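Local coordinates for protein aromatic-L-amino-acid decarboxylase (Catharanthus roseus, PDB 6EEW) that catalyses the pyridoxal 5'-phosphate-dependent decarboxylation of L-tryptophan to tryptamine and of 5-hydroxy-L-tryptophan to serotonin, working as a homodimer, at residues S52-E55 against P56-R60; M78-I81 against Q82-I86; T174-A177 against A178-A182; S274-A277 against N278-I282. All blocks are in the same frame, centred on the assembly; numbering follows the deposited sequence.

All four contacts are local, and they fall into two groups. Contacts 1 and 2, with centres 13 Å apart, lie in the N-terminal part of the chain and meet where Y58 OH makes a probable hydrogen bond of 2.7 Å to D84 O. Contacts 3 and 4 belong to helices 167-186 and 270-280 of the cofactor-binding domain; their centres are 15 Å apart, and R181 NH2 packs 3.9 Å from G281 O. About 34 Å separates the nearest atoms of contacts 2 and 3. Contacts 1, 2 and 3 also touch the second subunit. Contact 3 is on the helix of S168, probably a pyridoxal phosphate ligand, whose side chain is about 9 Å from that of I175.

Contact 1. Residues S52-E55 against P56-R60; sequences SEVE and PGYLR
V54 lies against one face of the Y58 ring. Its CG1 sits almost exactly over the ring centre, 4.0 Å from the centroid and 4° off the normal, a CH-pi contact, while V54 CG2 lies 3.5 Å from Y58 CD1. The tyrosine is brought there by a chi1 of 88°, which holds CG between the backbone N and the carbonyl carbon and folds the ring back toward V54. L59 CB lies over the opposite face, sandwiching the ring. The backbone joining them is a type II beta turn from E55 to Y58, closed by Y58 N to E55 O at 3.1 Å; P56 and G57 take its corners, and the positive phi of G57 (81°) suits a glycine. At the end of the ring, Y58 OH hydrogen-bonds to D84 O of helix 74-85. E134 of the second subunit accepts hydrogen bonds from G57 N and L59 N, and P130 and A131 of that subunit pack on V54 and Y58. The turn thus presents backbone N-H groups to a carboxylate across the dimer interface, which probably stabilises the negative charge of E134, while the bond from Y58 OH ties the turn to its own chain.

Contact 2. Residues M78-I81 against Q82-I86; sequences MKDI and QKDII
I81 and I86 hold the compact side of this helix end. I86 N bonds to I81 O at 3.0 Å, nearly straight at 176°, and I86 CD1 crosses to 4.1 Å from I81 CG2. I85 adds its CB, 4.4 Å from the same I81 CG2. The I86 bond spans five residues, as does a weak one from I85 N to D80 O, and together they widen the helix into a pi-type turn. Four-residue bonds compete at the same carbonyls: D84 N to D80 O at 2.8 Å, and a weak one from I85 N to I81 O. D80 and D84 form a charged flank against the neighbours, side by side with D80 OD1 and D84 OD2 4.0 Å apart and the carboxylate planes turned by 46°. Their closeness is probably eased by K83 NZ, 4.1 Å from D80 OD1 and beyond a salt bridge, and mainly by R383 of the second subunit, which pairs with D80 OD2. The loose side faces solvent at K79, Q82 and K83, where Q82 N and K83 N keep ordinary helical bonds to M78 O and K79 O. Around this segment, F37 of helix 24-44 packs on Q82 and I86, L59 of the preceding loop packs on D84 and I85, and W379 of the second subunit's helix 375-409 lies on D80 and I81.

Contact 3. Residues T174-A177 against A178-A182; sequences TIIA and ARERA
Van der Waals packing over a flat group comes first: I176 lies alongside R179, one turn further on, and lays its branches over one face of the guanidinium. I176 CG2 comes to 3.5 Å from R179 NH2, and CG1 stands 4.0 Å above the guanidinium plane, displaced toward the rim. The arginine reaches this place by leaving the helix with CG anti to the backbone N (chi1 -179°), then bending at chi3 (74°), which folds its head back over the isoleucine.

Charge forms the second layer. E180 CD lies at the guanidinium edge, and OE2, 21° out of its plane, takes a 2.8 Å salt bridge from R179 NH2 through its anti lone pair; NE of R179 adds a weak bond to the same oxygen. Hydrogen bonds to main-chain carbonyls complete the grip on the head: R179 NH1 to A213 O of its own chain and to L212 O of the second subunit, and R179 NH2 to K211 O of the second subunit. With one face on isoleucine and these partners around it, this buried group is fixed in rotation; E180 probably offsets its charge, while the carbonyls satisfy its N-H groups.

The helix backbone is regular. A178 N, R179 N, E180 N and R181 N bond to the carbonyl oxygens four residues earlier, the shortest being E180 N to I176 O at 2.8 Å.

Helix 167-186 lies on the central mixed sheet of the cofactor domain. T174 and I175 meet F254 of strand 251-258, W283 of strand 283-287 packs on A177, A178 and R181, and A341 of helix 335-341 touches I176 and A177.

Contact 4. Residues S274-A277 against N278-I282; sequences SEIA and NEFGI
I276 and F280 point the same way from adjacent turns of the helix, and I276 CG2 rests 3.8 Å from F280 CD2. With chi1 of I276 at -64°, its CG2 methyl trails away from the backbone N, toward the phenyl ring. F280 takes a matching chi1 of -70°; near the plane of its ring, at the edge, lies I276 O, 3.6 Å from F280 CD2. E279 CG stands over one face of the same ring, displaced toward the rim. E279 itself runs out extended, and its carboxylate forms a salt bridge with R239. Just after F280 the helix ends in a Schellman motif: G281 takes a positive phi (67°), which lets the chain reverse, and I282 N bonds back to A277 O at 2.9 Å. I282 is thereby brought back against the last turn, with its CB 4.2 Å from A277 CB. This closes the helix of a beta-alpha-beta unit between strands 251-258 and 283-287: I282 packs on P252 and L255 of the first strand, A277 and S274 on I284 of the second, and F280 on R239, V242 and E243 of helix 235-247.

Contact 1. Residues S52-E55 against P56-R60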
loop_
_atom_site.group_PDB
_atom_site.type_symbol
_atom_site.label_atom_id
_atom_site.label_comp_id
_atom_site.label_asym_id
_atom_site.label_seq_id
_atom_site.Cartn_x
_atom_site.Cartn_y
_atom_site.Cartn_z
ATOM N N SER A 52 1.782 0.109 -26.136
ATOM C CA SER A 52 0.498 -0.116 -26.788
ATOM C C SER A 52 0.084 1.083 -27.641
ATOM O O SER A 52 0.456 2.226 -27.365
ATOM C CB SER A 52 -0.585 -0.411 -25.754
ATOM O OG SER A 52 -1.796 -0.743 -26.401
ATOM N N GLU A 53 -0.712 0.810 -28.676
ATOM C CA GLU A 53 -1.179 1.830 -29.615
ATOM C C GLU A 53 -2.621 2.296 -29.381
ATOM O O GLU A 53 -3.130 3.104 -30.168
ATOM C CB GLU A 53 -1.041 1.307 -31.052
ATOM C CG GLU A 53 0.406 1.169 -31.544
ATOM C CD GLU A 53 1.025 2.494 -31.968
ATOM O OE1 GLU A 53 0.299 3.512 -32.016
ATOM O OE2 GLU A 53 2.243 2.516 -32.255
ATOM N N VAL A 54 -3.294 1.832 -28.326
ATOM C CA VAL A 54 -4.692 2.200 -28.149
ATOM C C VAL A 54 -4.817 3.705 -27.909
ATOM O O VAL A 54 -3.893 4.362 -27.415
ATOM C CB VAL A 54 -5.326 1.412 -26.991
ATOM C CG1 VAL A 54 -5.209 -0.090 -27.239
ATOM C CG2 VAL A 54 -4.703 1.795 -25.663
ATOM N N GLU A 55 -5.957 4.264 -28.307
ATOM C CA GLU A 55 -6.286 5.649 -28.011
ATOM C C GLU A 55 -7.004 5.744 -26.675
ATOM O O GLU A 55 -7.636 4.784 -26.225
ATOM C CB GLU A 55 -7.166 6.236 -29.116
ATOM C CG GLU A 55 -6.612 6.134 -30.536
ATOM C CD GLU A 55 -5.384 6.998 -30.744
ATOM O OE1 GLU A 55 -5.019 7.754 -29.819
ATOM O OE2 GLU A 55 -4.792 6.939 -31.842
ATOM N N PRO A 56 -6.940 6.895 -26.018
ATOM C CA PRO A 56 -7.654 7.047 -24.748
ATOM C C PRO A 56 -9.140 6.757 -24.908
ATOM O O PRO A 56 -9.771 7.158 -25.887
ATOM C CB PRO A 56 -7.404 8.511 -24.376
ATOM C CG PRO A 56 -6.156 8.868 -25.094
ATOM C CD PRO A 56 -6.196 8.108 -26.385
ATOM N N GLY A 57 -9.696 6.058 -23.919
ATOM C CA GLY A 57 -11.094 5.687 -23.935
ATOM C C GLY A 57 -11.428 4.468 -24.760
ATOM O O GLY A 57 -12.612 4.169 -24.942
ATOM N N TYR A 58 -10.426 3.741 -25.253
ATOM C CA TYR A 58 -10.713 2.601 -26.117
ATOM C C TYR A 58 -11.483 1.515 -25.380
ATOM O O TYR A 58 -12.271 0.787 -25.993
ATOM C CB TYR A 58 -9.416 2.006 -26.660
ATOM C CG TYR A 58 -8.846 0.972 -25.725
ATOM C CD1 TYR A 58 -8.066 1.348 -24.644
ATOM C CD2 TYR A 58 -9.124 -0.381 -25.898
ATOM C CE1 TYR A 58 -7.548 0.403 -23.769
ATOM C CE2 TYR A 58 -8.616 -1.336 -25.024
ATOM C CZ TYR A 58 -7.823 -0.938 -23.963
ATOM O OH TYR A 58 -7.303 -1.878 -23.091
ATOM N N LEU A 59 -11.241 1.355 -24.080
ATOM C CA LEU A 59 -11.815 0.219 -23.376
ATOM C C LEU A 59 -13.276 0.445 -23.001
ATOM O O LEU A 59 -13.990 -0.526 -22.731
ATOM C CB LEU A 59 -10.978 -0.098 -22.138
ATOM C CG LEU A 59 -11.262 -1.454 -21.497
ATOM C CD1 LEU A 59 -11.020 -2.576 -22.494
ATOM C CD2 LEU A 59 -10.436 -1.646 -20.236
ATOM N N ARG A 60 -13.739 1.701 -22.990
ATOM C CA ARG A 60 -15.150 1.967 -22.721
ATOM C C ARG A 60 -16.048 1.386 -23.805
ATOM O O ARG A 60 -17.182 0.978 -23.522
ATOM C CB ARG A 60 -15.393 3.473 -22.591
ATOM C CG ARG A 60 -16.861 3.888 -22.695
ATOM C CD ARG A 60 -17.649 3.575 -21.424
ATOM N NE ARG A 60 -17.795 2.140 -21.182
ATOM C CZ ARG A 60 -17.919 1.595 -19.973
ATOM N NH1 ARG A 60 -17.903 2.367 -18.892
ATOM N NH2 ARG A 60 -18.046 0.279 -19.839
#

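Contact 2. Residues M78-I81 against Q82-I86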
loop_
_atom_site.group_PDB
_atom_site.type_symbol
_atom_site.label_atom_id
_atom_site.label_comp_id
_atom_site.label_asym_id
_atom_site.label_seq_id
_atom_site.Cartn_x
_atom_site.Cartn_y
_atom_site.Cartn_z
ATOM N N MET A 78 -11.470 -14.814 -19.722
ATOM C CA MET A 78 -10.124 -15.043 -20.231
ATOM C C MET A 78 -10.007 -14.562 -21.669
ATOM O O MET A 78 -8.996 -13.957 -22.056
ATOM C CB MET A 78 -9.785 -16.524 -20.123
ATOM C CG MET A 78 -9.761 -17.035 -18.695
ATOM S SD MET A 78 -8.407 -16.325 -17.739
ATOM C CE MET A 78 -9.059 -14.706 -17.365
ATOM N N LYS A 79 -11.039 -14.817 -22.479
ATOM C CA LYS A 79 -11.041 -14.311 -23.846
ATOM C C LYS A 79 -10.921 -12.793 -23.859
ATOM O O LYS A 79 -10.123 -12.225 -24.616
ATOM C CB LYS A 79 -12.313 -14.757 -24.562
ATOM C CG LYS A 79 -12.308 -14.487 -26.052
ATOM C CD LYS A 79 -13.655 -14.817 -26.685
ATOM C CE LYS A 79 -14.766 -13.916 -26.165
ATOM N NZ LYS A 79 -16.082 -14.282 -26.763
ATOM N N ASP A 80 -11.689 -12.117 -23.001
ATOM C CA ASP A 80 -11.652 -10.657 -22.964
ATOM C C ASP A 80 -10.312 -10.141 -22.458
ATOM O O ASP A 80 -9.883 -9.048 -22.832
ATOM C CB ASP A 80 -12.777 -10.125 -22.081
ATOM C CG ASP A 80 -14.149 -10.395 -22.659
ATOM O OD1 ASP A 80 -14.217 -10.884 -23.810
ATOM O OD2 ASP A 80 -15.151 -10.126 -21.955
ATOM N N ILE A 81 -9.661 -10.892 -21.578
ATOM C CA ILE A 81 -8.347 -10.484 -21.109
ATOM C C ILE A 81 -7.335 -10.597 -22.236
ATOM O O ILE A 81 -6.442 -9.751 -22.379
ATOM C CB ILE A 81 -7.950 -11.322 -19.886
ATOM C CG1 ILE A 81 -8.854 -10.947 -18.715
ATOM C CG2 ILE A 81 -6.478 -11.090 -19.549
ATOM C CD1 ILE A 81 -8.588 -11.706 -17.466
ATOM N N GLN A 82 -7.459 -11.645 -23.053
ATOM C CA GLN A 82 -6.560 -11.801 -24.191
ATOM C C GLN A 82 -6.818 -10.744 -25.257
ATOM O O GLN A 82 -5.877 -10.288 -25.917
ATOM C CB GLN A 82 -6.705 -13.202 -24.787
ATOM C CG GLN A 82 -5.735 -14.223 -24.217
ATOM C CD GLN A 82 -4.297 -14.020 -24.701
ATOM O OE1 GLN A 82 -3.769 -12.904 -24.694
ATOM N NE2 GLN A 82 -3.662 -15.106 -25.130
ATOM N N LYS A 83 -8.071 -10.319 -25.412
ATOM C CA LYS A 83 -8.481 -9.519 -26.558
ATOM C C LYS A 83 -8.599 -8.025 -26.267
ATOM O O LYS A 83 -8.434 -7.219 -27.190
ATOM C CB LYS A 83 -9.808 -10.059 -27.102
ATOM C CG LYS A 83 -10.265 -9.477 -28.427
ATOM C CD LYS A 83 -11.698 -9.899 -28.677
ATOM C CE LYS A 83 -12.594 -9.454 -27.533
ATOM N NZ LYS A 83 -13.995 -9.876 -27.729
ATOM N N ASP A 84 -8.876 -7.629 -25.021
ATOM C CA ASP A 84 -9.168 -6.246 -24.664
ATOM C C ASP A 84 -8.240 -5.668 -23.606
ATOM O O ASP A 84 -8.086 -4.446 -23.556
ATOM C CB ASP A 84 -10.604 -6.110 -24.131
ATOM C CG ASP A 84 -11.651 -6.602 -25.110
ATOM O OD1 ASP A 84 -11.558 -6.264 -26.311
ATOM O OD2 ASP A 84 -12.579 -7.318 -24.666
ATOM N N ILE A 85 -7.641 -6.496 -22.745
ATOM C CA ILE A 85 -6.770 -5.993 -21.685
ATOM C C ILE A 85 -5.306 -6.046 -22.105
ATOM O O ILE A 85 -4.642 -5.008 -22.211
ATOM C CB ILE A 85 -6.967 -6.763 -20.368
ATOM C CG1 ILE A 85 -8.421 -6.678 -19.895
ATOM C CG2 ILE A 85 -6.027 -6.202 -19.305
ATOM C CD1 ILE A 85 -8.894 -5.276 -19.613
ATOM N N ILE A 86 -4.787 -7.243 -22.353
ATOM C CA ILE A 86 -3.359 -7.378 -22.636
ATOM C C ILE A 86 -2.944 -6.493 -23.808
ATOM O O ILE A 86 -1.951 -5.763 -23.680
ATOM C CB ILE A 86 -2.991 -8.851 -22.829
ATOM C CG1 ILE A 86 -3.065 -9.587 -21.489
ATOM C CG2 ILE A 86 -1.613 -8.990 -23.440
ATOM C CD1 ILE A 86 -2.884 -11.079 -21.595
#

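Contact 3. Residues T174-A177 against A178-A182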
loop_
_atom_site.group_PDB
_atom_site.type_symbol
_atom_site.label_atom_id
_atom_site.label_comp_id
_atom_site.label_asym_id
_atom_site.label_seq_id
_atom_site.Cartn_x
_atom_site.Cartn_y
_atom_site.Cartn_z
ATOM N N THR A 174 9.108 9.294 7.286
ATOM C CA THR A 174 10.282 9.885 7.931
ATOM C C THR A 174 10.154 11.393 8.037
ATOM O O THR A 174 10.594 11.987 9.033
ATOM C CB THR A 174 11.584 9.495 7.207
ATOM O OG1 THR A 174 11.639 10.097 5.904
ATOM C CG2 THR A 174 11.690 7.995 7.099
ATOM N N ILE A 175 9.526 12.027 7.046
ATOM C CA ILE A 175 9.290 13.468 7.109
ATOM C C ILE A 175 8.378 13.814 8.280
ATOM O O ILE A 175 8.584 14.821 8.971
ATOM C CB ILE A 175 8.678 13.974 5.791
ATOM C CG1 ILE A 175 9.598 13.690 4.614
ATOM C CG2 ILE A 175 8.365 15.459 5.888
ATOM C CD1 ILE A 175 9.054 14.253 3.301
ATOM N N ILE A 176 7.339 13.011 8.508
ATOM C CA ILE A 176 6.444 13.318 9.621
ATOM C C ILE A 176 7.166 13.105 10.946
ATOM O O ILE A 176 6.995 13.880 11.895
ATOM C CB ILE A 176 5.155 12.479 9.548
ATOM C CG1 ILE A 176 4.272 12.938 8.380
ATOM C CG2 ILE A 176 4.411 12.576 10.876
ATOM C CD1 ILE A 176 3.046 12.112 8.167
ATOM N N ALA A 177 7.982 12.054 11.036
ATOM C CA ALA A 177 8.782 11.831 12.238
ATOM C C ALA A 177 9.653 13.044 12.548
ATOM O O ALA A 177 9.687 13.536 13.686
ATOM C CB ALA A 177 9.640 10.572 12.070
ATOM N N ALA A 178 10.367 13.546 11.543
ATOM C CA ALA A 178 11.197 14.726 11.757
ATOM C C ALA A 178 10.350 15.927 12.168
ATOM O O ALA A 178 10.708 16.676 13.097
ATOM C CB ALA A 178 11.999 15.037 10.494
ATOM N N ARG A 179 9.232 16.141 11.457
ATOM C CA ARG A 179 8.324 17.244 11.770
ATOM C C ARG A 179 7.868 17.186 13.218
ATOM O O ARG A 179 7.850 18.203 13.916
ATOM C CB ARG A 179 7.112 17.215 10.833
ATOM C CG ARG A 179 6.097 18.363 11.059
ATOM C CD ARG A 179 4.719 18.015 10.449
ATOM N NE ARG A 179 4.022 17.018 11.262
ATOM C CZ ARG A 179 2.987 16.294 10.852
ATOM N NH1 ARG A 179 2.513 16.433 9.618
ATOM N NH2 ARG A 179 2.443 15.406 11.670
ATOM N N GLU A 180 7.490 16.002 13.686
ATOM C CA GLU A 180 6.957 15.891 15.035
ATOM C C GLU A 180 8.057 16.070 16.074
ATOM O O GLU A 180 7.809 16.618 17.148
ATOM C CB GLU A 180 6.227 14.564 15.225
ATOM C CG GLU A 180 4.812 14.527 14.633
ATOM C CD GLU A 180 3.879 15.635 15.144
ATOM O OE1 GLU A 180 3.918 15.977 16.353
ATOM O OE2 GLU A 180 3.103 16.177 14.321
ATOM N N ARG A 181 9.275 15.599 15.796
ATOM C CA ARG A 181 10.372 15.914 16.713
ATOM C C ARG A 181 10.478 17.422 16.900
ATOM O O ARG A 181 10.515 17.937 18.036
ATOM C CB ARG A 181 11.692 15.352 16.195
ATOM C CG ARG A 181 12.854 15.695 17.112
ATOM C CD ARG A 181 14.146 15.036 16.702
ATOM N NE ARG A 181 14.587 15.423 15.369
ATOM C CZ ARG A 181 15.620 14.844 14.765
ATOM N NH1 ARG A 181 16.271 13.875 15.388
ATOM N NH2 ARG A 181 16.001 15.219 13.550
ATOM N N ALA A 182 10.471 18.155 15.784
ATOM C CA ALA A 182 10.512 19.613 15.880
ATOM C C ALA A 182 9.308 20.160 16.650
ATOM O O ALA A 182 9.471 20.977 17.556
ATOM C CB ALA A 182 10.592 20.238 14.485
#

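Contact 4. Residues S274-A277 against N278-I282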
loop_
_atom_site.group_PDB
_atom_site.type_symbol
_atom_site.label_atom_id
_atom_site.label_comp_id
_atom_site.label_asym_id
_atom_site.label_seq_id
_atom_site.Cartn_x
_atom_site.Cartn_y
_atom_site.Cartn_z
ATOM N N SER A 274 25.609 13.898 5.000
ATOM C CA SER A 274 25.170 13.470 6.322
ATOM C C SER A 274 25.931 14.211 7.405
ATOM O O SER A 274 25.371 14.534 8.457
ATOM C CB SER A 274 25.340 11.961 6.476
ATOM O OG SER A 274 26.698 11.591 6.328
ATOM N N GLU A 275 27.222 14.464 7.175
ATOM C CA GLU A 275 27.979 15.307 8.090
ATOM C C GLU A 275 27.292 16.651 8.265
ATOM O O GLU A 275 27.199 17.177 9.385
ATOM C CB GLU A 275 29.405 15.493 7.568
ATOM C CG GLU A 275 30.384 15.971 8.623
ATOM C CD GLU A 275 30.599 14.953 9.729
ATOM O OE1 GLU A 275 31.360 13.982 9.512
ATOM O OE2 GLU A 275 29.999 15.125 10.815
ATOM N N ILE A 276 26.778 17.213 7.167
ATOM C CA ILE A 276 26.061 18.485 7.279
ATOM C C ILE A 276 24.744 18.292 8.041
ATOM O O ILE A 276 24.383 19.092 8.914
ATOM C CB ILE A 276 25.821 19.088 5.887
ATOM C CG1 ILE A 276 27.149 19.422 5.222
ATOM C CG2 ILE A 276 25.043 20.375 6.017
ATOM C CD1 ILE A 276 27.002 19.865 3.794
ATOM N N ALA A 277 24.020 17.217 7.747
ATOM C CA ALA A 277 22.759 16.989 8.453
ATOM C C ALA A 277 23.011 16.934 9.953
ATOM O O ALA A 277 22.334 17.614 10.738
ATOM C CB ALA A 277 22.088 15.713 7.957
ATOM N N ASN A 278 24.018 16.152 10.361
ATOM C CA ASN A 278 24.387 16.083 11.769
ATOM C C ASN A 278 24.712 17.461 12.314
ATOM O O ASN A 278 24.253 17.831 13.401
ATOM C CB ASN A 278 25.579 15.147 11.970
ATOM C CG ASN A 278 25.220 13.687 11.798
ATOM O OD1 ASN A 278 25.025 13.207 10.682
ATOM N ND2 ASN A 278 25.152 12.964 12.910
ATOM N N GLU A 279 25.478 18.253 11.566
ATOM C CA GLU A 279 25.884 19.549 12.104
ATOM C C GLU A 279 24.688 20.439 12.396
ATOM O O GLU A 279 24.650 21.114 13.431
ATOM C CB GLU A 279 26.833 20.262 11.150
ATOM C CG GLU A 279 27.102 21.714 11.551
ATOM C CD GLU A 279 28.116 22.377 10.634
ATOM O OE1 GLU A 279 28.643 21.655 9.753
ATOM O OE2 GLU A 279 28.382 23.601 10.786
ATOM N N PHE A 280 23.689 20.450 11.518
ATOM C CA PHE A 280 22.603 21.406 11.692
ATOM C C PHE A 280 21.334 20.783 12.261
ATOM O O PHE A 280 20.292 21.444 12.270
ATOM C CB PHE A 280 22.298 22.104 10.367
ATOM C CG PHE A 280 23.367 23.054 9.924
ATOM C CD1 PHE A 280 23.455 24.308 10.483
ATOM C CD2 PHE A 280 24.287 22.688 8.960
ATOM C CE1 PHE A 280 24.444 25.201 10.085
ATOM C CE2 PHE A 280 25.284 23.569 8.558
ATOM C CZ PHE A 280 25.360 24.830 9.124
ATOM N N GLY A 281 21.411 19.561 12.790
ATOM C CA GLY A 281 20.240 18.910 13.351
ATOM C C GLY A 281 19.177 18.558 12.340
ATOM O O GLY A 281 18.001 18.453 12.693
ATOM N N ILE A 282 19.566 18.381 11.090
ATOM C CA ILE A 282 18.656 18.033 10.008
ATOM C C ILE A 282 18.526 16.523 9.937
ATOM O O ILE A 282 19.532 15.805 9.918
ATOM C CB ILE A 282 19.170 18.597 8.674
ATOM C CG1 ILE A 282 19.299 20.124 8.766
ATOM C CG2 ILE A 282 18.298 18.121 7.518
ATOM C CD1 ILE A 282 20.145 20.749 7.677
#